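Local coordinates for protein transcriptional regulator, putative (Vibrio cholerae O1 biovar eltor str. N16961, PDB 3BJN) that probably acts as a DNA-binding transcription factor of the IclR family, possibly repressing allantoin and glyoxylate utilization operons, and is represented here by its C-terminal domain, at residues T7-L12 with Y32-G37; P63-A68 with D96-E101. All coordinates share one frame; numbering follows the deposited sequence.

Overall arrangement
From the N terminus, the chain runs through the loop 7-12 into helix 12-26, turns, and enters the antiparallel sheet on strand 29-36. Contact 1 closes this excursion by reaching from the lead-in loop to the strand with side chains, chiefly Gln-9. The chain then builds strands 39-45 and 61-63, and contact 2 closes a second loop, through helices 67-76 and 79-88, by bringing the start of helix 96-108 to residues 63-68. The two closures follow in series, neither nesting nor crossing, with centres about 22 Å apart. Their segments still touch: Leu-64 CD2 packs 3.9 Å from Pro-35 CB. Both belong to the IclR C-terminal domain, a GAF-like sheet flanked by helices, which in this family usually binds the effector.

Contact 1 (T7-L12 with Y32-G37); sequences TSQHNL and YMVPVG
The side-chain amide of Gln-9 comes up to the ring edge of Tyr-32, the two side chains approaching from opposite directions. Gln-9 CD lies in the plane of the ring, 3.7 Å from Tyr-32 CE2, while the amide plane stands almost upright to it at 84°. Gln-9 NE2 is 3.4 Å from Tyr-32 OH. The other branch of the amide, OE1, passes alongside Val-34 and, in the conformer described, comes within 4.1 Å of its CG1; the valine has a second conformer, so this touch is tentative. A long, flexible glutamine suits this place because it must cross from a loop whose backbone stays well away from the strand: the nearest alpha carbons, CA of Gln-9 and CA of Val-34, are 9.8 Å apart. The chain sets out with CG opposite the backbone N (chi1 -167°) and then bends at chi2, which turns the amide toward the strand.

Asn-11 steadies that amide from within the loop. Gln-9 NE2 donates to Asn-11 OD1 over 3.1 Å, in a nearly straight bond (170° at the hydrogen) that lies close to the Gln-9 amide plane and so favours its present rotation. Both residues belong to a type I turn, Gln-9 to Leu-12, that leads into helix 12-26. A water hydrogen-bonds Tyr-32 OH at 2.8 Å and also lies beside the Asn-11 amide, although its approach to ND2 is too short to be trusted. Further out, Val-43 of strand 39-45 touches both Gln-9 and Val-34, while Ile-138 of strand 133-143 packs on Tyr-32.

Tyrosine supplies a C-H edge, probably weakly positive, for the amide to meet and a hydroxyl that has a water as a hydrogen-bond partner, while the bond to Asn-11 holds the amide upright against that edge.

Contact 2 (P63-A68 with D96-E101); sequences PLLRGA and DKWQSE
Trp-98 reaches out from helix 96-108 and presents the edge of its six-membered ring to the carbonyl oxygen of Leu-65, with Leu-65 CD1 and Arg-66 close to the same outer corner. The Leu-65 side chain crosses the indole at about a right angle, its branched end bringing methyl CD1 to 4.1 Å from Trp-98 CZ2. Leu-65 O lies in the ring plane, 3.7 Å from Trp-98 CH2. The contact buries this oxygen, which has no hydrogen-bond partner in the model, so the weakly positive C-H edge may offer modest electrostatic compensation. Arg-66 starts away from the helix but is long enough to double back: a bend at chi2 (-55°) brings NH1 to 4.1 Å from Trp-98 CZ2. The planes are 12° apart, but NH1 lies obliquely off CZ2, beyond the ring, so this is no stack. Leu-65 CG sits 3.8 Å above the Arg-66 guanidinium plane, offset toward its rim. Tryptophan suits the position by combining a broad hydrocarbon ring with an N-H: NE1 hydrogen-bonds Glu-91 OE1, and Glu-91 also forms a long, weak ion pair with Arg-66. Leu-86 of helix 79-88 packs on both Leu-65 and Trp-98, joining helix 96-108 to the turn between strand 61-63 and helix 67-76.

Contact 1 (T7-L12 with Y32-G37)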
ATOM      1  N   THR A   7      -4.891  20.948   0.500  1.00 36.24           N
ATOM      2  CA  THR A   7      -6.173  21.294  -0.142  1.00 35.66           C
ATOM      3  C   THR A   7      -6.713  20.223  -1.103  1.00 35.60           C
ATOM      4  O   THR A   7      -7.822  20.365  -1.643  1.00 35.68           O
ATOM      5  CB  THR A   7      -6.122  22.680  -0.883  1.00 36.23           C
ATOM      6  OG1 THR A   7      -5.309  22.593  -2.068  1.00 34.89           O
ATOM      7  CG2 THR A   7      -5.597  23.783   0.040  1.00 35.92           C
ATOM      8  N   SER A   8      -5.935  19.162  -1.326  1.00 34.52           N
ATOM      9  CA  SER A   8      -6.309  18.131  -2.299  1.00 33.81           C
ATOM     10  C   SER A   8      -6.601  16.776  -1.662  1.00 34.02           C
ATOM     11  O   SER A   8      -7.332  15.945  -2.233  1.00 33.42           O
ATOM     12  CB  SER A   8      -5.209  17.965  -3.341  1.00 33.55           C
ATOM     13  OG  SER A   8      -3.965  17.694  -2.734  1.00 31.50           O
ATOM     14  N   GLN A   9      -5.983  16.553  -0.504  1.00 34.09           N
ATOM     15  CA  GLN A   9      -6.276  15.395   0.334  1.00 34.57           C
ATOM     16  C   GLN A   9      -7.206  15.815   1.466  1.00 34.82           C
ATOM     17  O   GLN A   9      -6.757  16.350   2.500  1.00 35.12           O
ATOM     18  CB  GLN A   9      -4.993  14.780   0.888  1.00 34.41           C
ATOM     19  CG  GLN A   9      -5.221  13.388   1.495  1.00 35.98           C
ATOM     20  CD  GLN A   9      -5.686  12.387   0.448  1.00 36.72           C
ATOM     21  OE1 GLN A   9      -5.081  12.278  -0.615  1.00 37.32           O
ATOM     22  NE2 GLN A   9      -6.771  11.668   0.734  1.00 37.25           N
ATOM     23  N   HIS A  10      -8.503  15.568   1.265  1.00 34.95           N
ATOM     24  CA  HIS A  10      -9.550  16.033   2.191  1.00 34.66           C
ATOM     25  C   HIS A  10      -9.299  15.655   3.647  1.00 34.34           C
ATOM     26  O   HIS A  10      -9.523  16.470   4.548  1.00 35.07           O
ATOM     27  CB  HIS A  10     -10.951  15.557   1.736  1.00 34.96           C
ATOM     28  N   ASN A  11      -8.797  14.437   3.876  1.00 32.68           N
ATOM     29  CA  ASN A  11      -8.702  13.931   5.232  1.00 30.66           C
ATOM     30  C   ASN A  11      -7.273  13.712   5.718  1.00 28.65           C
ATOM     31  O   ASN A  11      -7.026  12.788   6.499  1.00 26.27           O
ATOM     32  CB  ASN A  11      -9.479  12.619   5.348  1.00 31.80           C
ATOM     33  CG  ASN A  11      -8.842  11.491   4.544  1.00 33.46           C
ATOM     34  OD1 ASN A  11      -8.072  11.715   3.578  1.00 34.93           O
ATOM     35  ND2 ASN A  11      -9.142  10.265   4.945  1.00 35.41           N
ATOM     36  N   LEU A  12      -6.347  14.560   5.274  1.00 26.09           N
ATOM     37  CA  LEU A  12      -4.940  14.440   5.689  1.00 24.87           C
ATOM     38  C   LEU A  12      -4.728  14.470   7.208  1.00 23.09           C
ATOM     39  O   LEU A  12      -3.892  13.722   7.723  1.00 22.23           O
ATOM     40  CB  LEU A  12      -4.087  15.517   5.017  1.00 24.87           C
ATOM     41  CG  LEU A  12      -2.566  15.409   5.060  1.00 26.17           C
ATOM     42  CD1 LEU A  12      -2.043  14.109   4.400  1.00 24.26           C
ATOM     43  CD2 LEU A  12      -1.985  16.642   4.370  1.00 26.35           C
ATOM     44  N   TYR A  32       0.592   6.461   3.511  1.00 14.20           N
ATOM     45  CA  TYR A  32      -0.695   6.491   2.828  1.00 14.31           C
ATOM     46  C   TYR A  32      -0.424   6.798   1.374  1.00 15.22           C
ATOM     47  O   TYR A  32       0.198   7.821   1.045  1.00 13.99           O
ATOM     48  CB  TYR A  32      -1.545   7.601   3.419  1.00 15.29           C
ATOM     49  CG  TYR A  32      -2.892   7.761   2.783  1.00 16.30           C
ATOM     50  CD1 TYR A  32      -3.820   6.731   2.822  1.00 19.24           C
ATOM     51  CD2 TYR A  32      -3.229   8.947   2.148  1.00 18.70           C
ATOM     52  CE1 TYR A  32      -5.097   6.904   2.238  1.00 20.94           C
ATOM     53  CE2 TYR A  32      -4.481   9.128   1.570  1.00 21.95           C
ATOM     54  CZ  TYR A  32      -5.388   8.097   1.604  1.00 20.79           C
ATOM     55  OH  TYR A  32      -6.636   8.297   1.046  1.00 23.27           O
HETATM   56  N   MSE A  33      -0.883   5.878   0.553  1.00 15.38           N
HETATM   57  CA  MSE A  33      -0.671   5.907  -0.901  1.00 16.13           C
HETATM   58  C   MSE A  33      -1.989   6.129  -1.613  1.00 15.63           C
HETATM   59  O   MSE A  33      -3.031   5.654  -1.151  1.00 14.98           O
HETATM   60  CB  MSE A  33      -0.117   4.551  -1.347  1.00 17.95           C
HETATM   61  CG  MSE A  33       0.881   3.912  -0.365  1.00 21.41           C
HETATM   62 SE   MSE A  33       2.571   4.869  -0.668  1.00 34.90          SE
HETATM   63  CE  MSE A  33       2.821   3.963  -2.295  1.00 26.08           C
ATOM     64  N   VAL A  34      -1.956   6.814  -2.756  1.00 14.25           N
ATOM     65  CA  VAL A  34      -3.177   6.931  -3.560  0.50 13.89           C
ATOM     66  C   VAL A  34      -2.849   6.648  -5.005  1.00 14.20           C
ATOM     67  O   VAL A  34      -1.725   6.895  -5.468  1.00 15.45           O
ATOM     68  CB  VAL A  34      -3.920   8.283  -3.443  0.50 13.91           C
ATOM     69  CG1 VAL A  34      -4.383   8.526  -2.006  0.50 14.21           C
ATOM     70  CG2 VAL A  34      -3.080   9.424  -3.998  0.50 12.11           C
ATOM     71  N   PRO A  35      -3.821   6.066  -5.725  1.00 13.81           N
ATOM     72  CA  PRO A  35      -3.564   5.771  -7.137  1.00 13.68           C
ATOM     73  C   PRO A  35      -3.743   7.019  -7.990  1.00 13.92           C
ATOM     74  O   PRO A  35      -4.723   7.752  -7.800  1.00 16.11           O
ATOM     75  CB  PRO A  35      -4.606   4.698  -7.457  1.00 14.54           C
ATOM     76  CG  PRO A  35      -5.745   4.926  -6.495  1.00 14.82           C
ATOM     77  CD  PRO A  35      -5.168   5.615  -5.276  1.00 14.35           C
ATOM     78  N   VAL A  36      -2.795   7.278  -8.891  1.00 12.37           N
ATOM     79  CA  VAL A  36      -2.891   8.435  -9.781  1.00 13.91           C
ATOM     80  C   VAL A  36      -2.435   7.937 -11.140  1.00 13.18           C
ATOM     81  O   VAL A  36      -1.233   7.750 -11.387  1.00 14.10           O
ATOM     82  CB  VAL A  36      -1.981   9.606  -9.317  1.00 14.11           C
ATOM     83  CG1 VAL A  36      -2.151  10.816 -10.238  1.00 15.88           C
ATOM     84  CG2 VAL A  36      -2.308   9.983  -7.845  1.00 16.44           C
ATOM     85  N   GLY A  37      -3.411   7.690 -11.998  1.00 12.89           N
ATOM     86  CA  GLY A  37      -3.104   7.219 -13.347  1.00 12.59           C
ATOM     87  C   GLY A  37      -2.403   5.879 -13.290  1.00 13.20           C
ATOM     88  O   GLY A  37      -2.962   4.875 -12.770  1.00 13.34           O
TER
HETATM   89  O   HOH W   1      -8.511   8.882   3.072  1.00 30.90           O

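Contact 2 (P63-A68 with D96-E101)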
ATOM      1  N   PRO A  63       5.598   3.193 -10.197  1.00 19.12           N
ATOM      2  CA  PRO A  63       4.599   2.534 -11.044  1.00 19.14           C
ATOM      3  C   PRO A  63       3.645   1.642 -10.241  1.00 19.35           C
ATOM      4  O   PRO A  63       4.055   0.967  -9.283  1.00 19.16           O
ATOM      5  CB  PRO A  63       5.461   1.676 -11.995  1.00 19.93           C
ATOM      6  CG  PRO A  63       6.803   2.339 -11.991  1.00 21.40           C
ATOM      7  CD  PRO A  63       6.978   2.869 -10.603  1.00 19.99           C
ATOM      8  N   LEU A  64       2.378   1.645 -10.644  1.00 19.41           N
ATOM      9  CA  LEU A  64       1.337   0.852 -10.021  1.00 21.49           C
ATOM     10  C   LEU A  64       1.400  -0.547 -10.612  1.00 21.18           C
ATOM     11  O   LEU A  64       0.691  -0.886 -11.587  1.00 21.84           O
ATOM     12  CB  LEU A  64      -0.012   1.539 -10.283  1.00 22.42           C
ATOM     13  CG  LEU A  64      -1.173   1.534  -9.303  1.00 25.13           C
ATOM     14  CD1 LEU A  64      -0.784   1.621  -7.898  1.00 27.72           C
ATOM     15  CD2 LEU A  64      -2.211   2.629  -9.717  1.00 24.39           C
ATOM     16  N   LEU A  65       2.292  -1.367 -10.038  1.00 20.73           N
ATOM     17  CA  LEU A  65       2.615  -2.661 -10.646  1.00 21.68           C
ATOM     18  C   LEU A  65       3.205  -3.625  -9.633  1.00 22.44           C
ATOM     19  O   LEU A  65       2.696  -4.739  -9.490  1.00 23.65           O
ATOM     20  CB  LEU A  65       3.583  -2.484 -11.824  1.00 21.70           C
ATOM     21  CG  LEU A  65       4.181  -3.721 -12.529  1.00 22.19           C
ATOM     22  CD1 LEU A  65       3.044  -4.434 -13.249  1.00 23.93           C
ATOM     23  CD2 LEU A  65       5.269  -3.332 -13.508  1.00 23.46           C
ATOM     24  N   ARG A  66       4.277  -3.208  -8.960  1.00 20.51           N
ATOM     25  CA  ARG A  66       4.968  -4.046  -7.984  1.00 20.10           C
ATOM     26  C   ARG A  66       4.646  -3.622  -6.552  1.00 19.47           C
ATOM     27  O   ARG A  66       4.353  -2.456  -6.292  1.00 19.70           O
ATOM     28  CB  ARG A  66       6.481  -3.991  -8.193  1.00 21.31           C
ATOM     29  CG  ARG A  66       6.964  -4.400  -9.597  1.00 24.08           C
ATOM     30  CD  ARG A  66       6.471  -5.773 -10.002  1.00 31.91           C
ATOM     31  NE  ARG A  66       6.913  -6.125 -11.355  1.00 37.88           N
ATOM     32  CZ  ARG A  66       6.367  -7.079 -12.116  1.00 40.17           C
ATOM     33  NH1 ARG A  66       5.340  -7.800 -11.674  1.00 40.44           N
ATOM     34  NH2 ARG A  66       6.850  -7.302 -13.330  1.00 40.89           N
ATOM     35  N   GLY A  67       4.721  -4.589  -5.638  1.00 17.41           N
ATOM     36  CA  GLY A  67       4.611  -4.294  -4.206  1.00 17.76           C
ATOM     37  C   GLY A  67       3.190  -4.404  -3.687  1.00 17.06           C
ATOM     38  O   GLY A  67       2.226  -4.241  -4.438  1.00 16.86           O
ATOM     39  N   ALA A  68       3.083  -4.635  -2.378  1.00 16.36           N
ATOM     40  CA  ALA A  68       1.782  -4.794  -1.716  1.00 16.20           C
ATOM     41  C   ALA A  68       0.824  -3.628  -1.947  1.00 16.07           C
ATOM     42  O   ALA A  68      -0.345  -3.864  -2.164  1.00 16.80           O
ATOM     43  CB  ALA A  68       1.986  -5.026  -0.224  1.00 16.49           C
ATOM     44  N   ASP A  96      -3.788 -16.247 -14.778  1.00 29.87           N
ATOM     45  CA  ASP A  96      -4.020 -16.732 -13.427  1.00 30.82           C
ATOM     46  C   ASP A  96      -3.106 -16.104 -12.393  1.00 31.16           C
ATOM     47  O   ASP A  96      -3.537 -15.874 -11.266  1.00 32.05           O
ATOM     48  CB  ASP A  96      -3.893 -18.256 -13.369  1.00 31.64           C
ATOM     49  CG  ASP A  96      -5.109 -18.970 -13.932  1.00 33.51           C
ATOM     50  OD1 ASP A  96      -5.738 -18.455 -14.886  1.00 37.06           O
ATOM     51  OD2 ASP A  96      -5.429 -20.072 -13.426  1.00 37.43           O
ATOM     52  N   LYS A  97      -1.853 -15.823 -12.744  1.00 30.95           N
ATOM     53  CA  LYS A  97      -0.927 -15.249 -11.753  1.00 31.14           C
ATOM     54  C   LYS A  97      -1.370 -13.869 -11.238  1.00 30.38           C
ATOM     55  O   LYS A  97      -1.078 -13.502 -10.086  1.00 31.13           O
ATOM     56  CB  LYS A  97       0.523 -15.231 -12.251  1.00 31.62           C
ATOM     57  CG  LYS A  97       0.849 -14.216 -13.321  1.00 34.00           C
ATOM     58  CD  LYS A  97       2.236 -14.499 -13.858  1.00 37.59           C
ATOM     59  CE  LYS A  97       2.733 -13.368 -14.734  1.00 40.03           C
ATOM     60  NZ  LYS A  97       4.107 -13.681 -15.242  1.00 41.95           N
ATOM     61  N   TRP A  98      -2.081 -13.123 -12.084  1.00 28.75           N
ATOM     62  CA  TRP A  98      -2.724 -11.883 -11.656  1.00 27.14           C
ATOM     63  C   TRP A  98      -4.084 -12.136 -10.992  1.00 26.98           C
ATOM     64  O   TRP A  98      -4.336 -11.672  -9.878  1.00 26.30           O
ATOM     65  CB  TRP A  98      -2.843 -10.896 -12.840  1.00 27.04           C
ATOM     66  CG  TRP A  98      -1.540 -10.227 -13.142  1.00 25.61           C
ATOM     67  CD1 TRP A  98      -0.741 -10.432 -14.234  1.00 25.21           C
ATOM     68  CD2 TRP A  98      -0.845  -9.295 -12.300  1.00 25.12           C
ATOM     69  NE1 TRP A  98       0.394  -9.660 -14.133  1.00 24.98           N
ATOM     70  CE2 TRP A  98       0.362  -8.961 -12.956  1.00 24.96           C
ATOM     71  CE3 TRP A  98      -1.133  -8.701 -11.070  1.00 24.70           C
ATOM     72  CZ2 TRP A  98       1.273  -8.039 -12.427  1.00 25.55           C
ATOM     73  CZ3 TRP A  98      -0.226  -7.788 -10.542  1.00 26.36           C
ATOM     74  CH2 TRP A  98       0.962  -7.467 -11.220  1.00 26.12           C
ATOM     75  N   GLN A  99      -4.956 -12.883 -11.665  1.00 26.20           N
ATOM     76  CA  GLN A  99      -6.310 -13.090 -11.167  1.00 26.50           C
ATOM     77  C   GLN A  99      -6.327 -13.811  -9.819  1.00 26.29           C
ATOM     78  O   GLN A  99      -7.070 -13.415  -8.917  1.00 26.73           O
ATOM     79  CB  GLN A  99      -7.184 -13.803 -12.206  1.00 26.41           C
ATOM     80  CG  GLN A  99      -7.559 -12.878 -13.395  1.00 28.62           C
ATOM     81  CD  GLN A  99      -8.110 -11.540 -12.914  1.00 29.40           C
ATOM     82  OE1 GLN A  99      -8.931 -11.497 -11.997  1.00 32.95           O
ATOM     83  NE2 GLN A  99      -7.635 -10.444 -13.501  1.00 29.52           N
ATOM     84  N   SER A 100      -5.472 -14.823  -9.667  1.00 25.88           N
ATOM     85  CA  SER A 100      -5.358 -15.534  -8.389  1.00 26.10           C
ATOM     86  C   SER A 100      -4.871 -14.616  -7.262  1.00 25.62           C
ATOM     87  O   SER A 100      -5.351 -14.743  -6.131  1.00 25.20           O
ATOM     88  CB  SER A 100      -4.466 -16.780  -8.494  1.00 26.62           C
ATOM     89  OG  SER A 100      -3.121 -16.407  -8.754  1.00 29.52           O
ATOM     90  N   GLU A 101      -3.941 -13.702  -7.570  1.00 25.07           N
ATOM     91  CA  GLU A 101      -3.427 -12.768  -6.560  1.00 24.13           C
ATOM     92  C   GLU A 101      -4.542 -11.825  -6.128  1.00 23.37           C
ATOM     93  O   GLU A 101      -4.721 -11.601  -4.932  1.00 22.21           O
ATOM     94  CB  GLU A 101      -2.190 -11.980  -7.057  1.00 24.87           C
ATOM     95  CG  GLU A 101      -1.587 -10.940  -6.051  1.00 27.26           C
ATOM     96  CD  GLU A 101      -1.010 -11.515  -4.720  1.00 30.62           C
ATOM     97  OE1 GLU A 101      -0.737 -12.737  -4.616  1.00 32.26           O
ATOM     98  OE2 GLU A 101      -0.814 -10.724  -3.754  1.00 30.38           O
TER